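Local coordinates for protein sulfite reductase [ferredoxin] (Mycobacterium tuberculosis, PDB 1ZJ8) that catalyses the six-electron reduction of sulfite to sulfide with ferredoxin as electron donor, using a siroheme and a [4Fe-4S] cluster, at residues Glu549-Arg552 against Phe553-Val557. Residues are numbered along the deposited sequence; the frame is centred on the assembly and turned at random.
Sequences EGER and FAQWV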
ATOM      1  N   GLU A 549       7.037  27.889  17.685  1.00 65.07           N
ATOM      2  CA  GLU A 549       6.941  28.583  16.414  1.00 65.11           C
ATOM      3  C   GLU A 549       7.766  27.842  15.354  1.00 64.89           C
ATOM      4  O   GLU A 549       8.971  27.638  15.515  1.00 64.84           O
ATOM      5  CB  GLU A 549       7.391  30.042  16.576  1.00 65.77           C
ATOM      6  CG  GLU A 549       6.601  30.842  17.672  1.00 66.84           C
ATOM      7  CD  GLU A 549       7.039  30.562  19.145  1.00 68.51           C
ATOM      8  OE1 GLU A 549       8.099  29.915  19.387  1.00 68.64           O
ATOM      9  OE2 GLU A 549       6.304  30.998  20.065  1.00 68.24           O
ATOM     10  N   GLY A 550       7.091  27.417  14.287  1.00 64.39           N
ATOM     11  CA  GLY A 550       7.702  26.608  13.223  1.00 63.84           C
ATOM     12  C   GLY A 550       7.772  25.122  13.548  1.00 63.40           C
ATOM     13  O   GLY A 550       8.397  24.357  12.808  1.00 63.27           O
ATOM     14  N   GLU A 551       7.122  24.706  14.642  1.00 62.69           N
ATOM     15  CA  GLU A 551       7.271  23.339  15.150  1.00 62.19           C
ATOM     16  C   GLU A 551       6.346  22.369  14.435  1.00 61.60           C
ATOM     17  O   GLU A 551       5.175  22.662  14.218  1.00 61.91           O
ATOM     18  CB  GLU A 551       6.995  23.269  16.653  1.00 62.12           C
ATOM     19  CG  GLU A 551       7.521  21.980  17.287  1.00 62.33           C
ATOM     20  CD  GLU A 551       7.098  21.788  18.730  1.00 62.25           C
ATOM     21  OE1 GLU A 551       6.156  22.475  19.180  1.00 62.52           O
ATOM     22  OE2 GLU A 551       7.706  20.933  19.415  1.00 62.31           O
ATOM     23  N   ARG A 552       6.864  21.200  14.094  1.00 60.81           N
ATOM     24  CA  ARG A 552       6.032  20.141  13.517  1.00 60.35           C
ATOM     25  C   ARG A 552       5.212  19.428  14.593  1.00 59.15           C
ATOM     26  O   ARG A 552       5.555  19.440  15.771  1.00 58.89           O
ATOM     27  CB  ARG A 552       6.887  19.132  12.730  1.00 60.41           C
ATOM     28  CG  ARG A 552       7.177  19.570  11.275  1.00 61.59           C
ATOM     29  CD  ARG A 552       8.326  18.790  10.628  1.00 62.47           C
ATOM     30  NE  ARG A 552       8.327  17.364  11.007  1.00 64.77           N
ATOM     31  CZ  ARG A 552       9.308  16.715  11.653  1.00 64.86           C
ATOM     32  NH1 ARG A 552      10.435  17.342  12.008  1.00 64.50           N
ATOM     33  NH2 ARG A 552       9.169  15.407  11.933  1.00 64.19           N
ATOM     34  N   PHE A 553       4.112  18.824  14.163  1.00 57.95           N
ATOM     35  CA  PHE A 553       3.208  18.094  15.044  1.00 57.55           C
ATOM     36  C   PHE A 553       3.904  16.927  15.777  1.00 56.95           C
ATOM     37  O   PHE A 553       3.715  16.742  16.985  1.00 56.40           O
ATOM     38  CB  PHE A 553       2.006  17.585  14.235  1.00 56.63           C
ATOM     39  CG  PHE A 553       0.898  17.071  15.080  1.00 56.76           C
ATOM     40  CD1 PHE A 553      -0.087  17.922  15.540  1.00 56.19           C
ATOM     41  CD2 PHE A 553       0.847  15.737  15.440  1.00 55.13           C
ATOM     42  CE1 PHE A 553      -1.108  17.445  16.344  1.00 55.75           C
ATOM     43  CE2 PHE A 553      -0.161  15.261  16.235  1.00 54.54           C
ATOM     44  CZ  PHE A 553      -1.140  16.117  16.690  1.00 55.28           C
ATOM     45  N   ALA A 554       4.713  16.156  15.046  1.00 56.81           N
ATOM     46  CA  ALA A 554       5.449  15.014  15.623  1.00 56.88           C
ATOM     47  C   ALA A 554       6.451  15.427  16.711  1.00 56.93           C
ATOM     48  O   ALA A 554       6.785  14.634  17.595  1.00 57.00           O
ATOM     49  CB  ALA A 554       6.159  14.224  14.533  1.00 56.55           C
ATOM     50  N   GLN A 555       6.924  16.668  16.654  1.00 57.22           N
ATOM     51  CA  GLN A 555       7.790  17.215  17.697  1.00 57.53           C
ATOM     52  C   GLN A 555       7.031  17.693  18.938  1.00 57.63           C
ATOM     53  O   GLN A 555       7.461  17.430  20.051  1.00 57.40           O
ATOM     54  CB  GLN A 555       8.653  18.338  17.137  1.00 57.57           C
ATOM     55  CG  GLN A 555       9.762  17.810  16.251  1.00 58.00           C
ATOM     56  CD  GLN A 555      10.503  18.904  15.529  1.00 58.13           C
ATOM     57  OE1 GLN A 555      10.514  20.066  15.962  1.00 58.48           O
ATOM     58  NE2 GLN A 555      11.123  18.544  14.408  1.00 58.94           N
ATOM     59  N   TRP A 556       5.914  18.388  18.757  1.00 57.93           N
ATOM     60  CA  TRP A 556       5.103  18.851  19.885  1.00 58.41           C
ATOM     61  C   TRP A 556       4.564  17.677  20.738  1.00 58.81           C
ATOM     62  O   TRP A 556       4.322  17.806  21.940  1.00 58.97           O
ATOM     63  CB  TRP A 556       3.965  19.730  19.354  1.00 58.32           C
ATOM     64  CG  TRP A 556       3.030  20.142  20.396  1.00 58.19           C
ATOM     65  CD1 TRP A 556       3.249  21.070  21.360  1.00 58.14           C
ATOM     66  CD2 TRP A 556       1.723  19.613  20.623  1.00 57.93           C
ATOM     67  NE1 TRP A 556       2.149  21.166  22.179  1.00 58.66           N
ATOM     68  CE2 TRP A 556       1.195  20.281  21.749  1.00 58.60           C
ATOM     69  CE3 TRP A 556       0.939  18.647  19.979  1.00 58.14           C
ATOM     70  CZ2 TRP A 556      -0.091  20.014  22.252  1.00 58.39           C
ATOM     71  CZ3 TRP A 556      -0.336  18.377  20.476  1.00 58.29           C
ATOM     72  CH2 TRP A 556      -0.837  19.059  21.605  1.00 58.38           C
ATOM     73  N   VAL A 557       4.416  16.527  20.095  1.00 59.60           N
ATOM     74  CA  VAL A 557       3.947  15.303  20.721  1.00 60.37           C
ATOM     75  C   VAL A 557       4.990  14.726  21.702  1.00 61.29           C
ATOM     76  O   VAL A 557       4.658  13.906  22.567  1.00 61.28           O
ATOM     77  CB  VAL A 557       3.571  14.286  19.592  1.00 60.02           C
ATOM     78  CG1 VAL A 557       3.293  12.909  20.117  1.00 60.17           C
ATOM     79  CG2 VAL A 557       2.370  14.786  18.833  1.00 59.93           C
TER
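R552, at the N-cap position, passes the chain directly into F553 and the first turn of helix 553-559, the short helix that follows the loop after helix 532-545. Its carbonyl opens the helical hydrogen bonding: W556 N donates to R552 O over 3.2 Å, nearly straight at 162° and in the carbonyl plane, while Q555 N makes a weaker, more bent bond to the same oxygen. The next bond in the series runs from V557 N to F553 O.

The side chain of E551 reaches forward along this first turn. With CG anti to the backbone N (chi1 -163°) and the chain extended beyond it, the carboxylate lies against the backbone of Q555 and W556. E551 OE1 comes in near the plane of the indole, at its edge, and meets W556 CB at 3.5 Å; carboxylate and ring stand almost perpendicular. E551 OE2 is 3.2 Å from W556 N, but the angle is too poor for a hydrogen bond, and that N-H is used by R552 O. E551 OE1 forms a salt bridge with R559 NH2.

On another side of the turn, the R552 chain bends at chi3 and brings its guanidinium beside Q555, its plane 86° from that of the amide, and R552 NH2 passes 4.1 Å from A554 CB. F553 and W556 both meet F543 of the preceding helix, F553 edge-to-face.

The E551 carboxylate, buried beside the start of the helix, is thus probably balanced chiefly by R559 at the far end of the same short helix, and the helix dipole probably adds to its stabilisation.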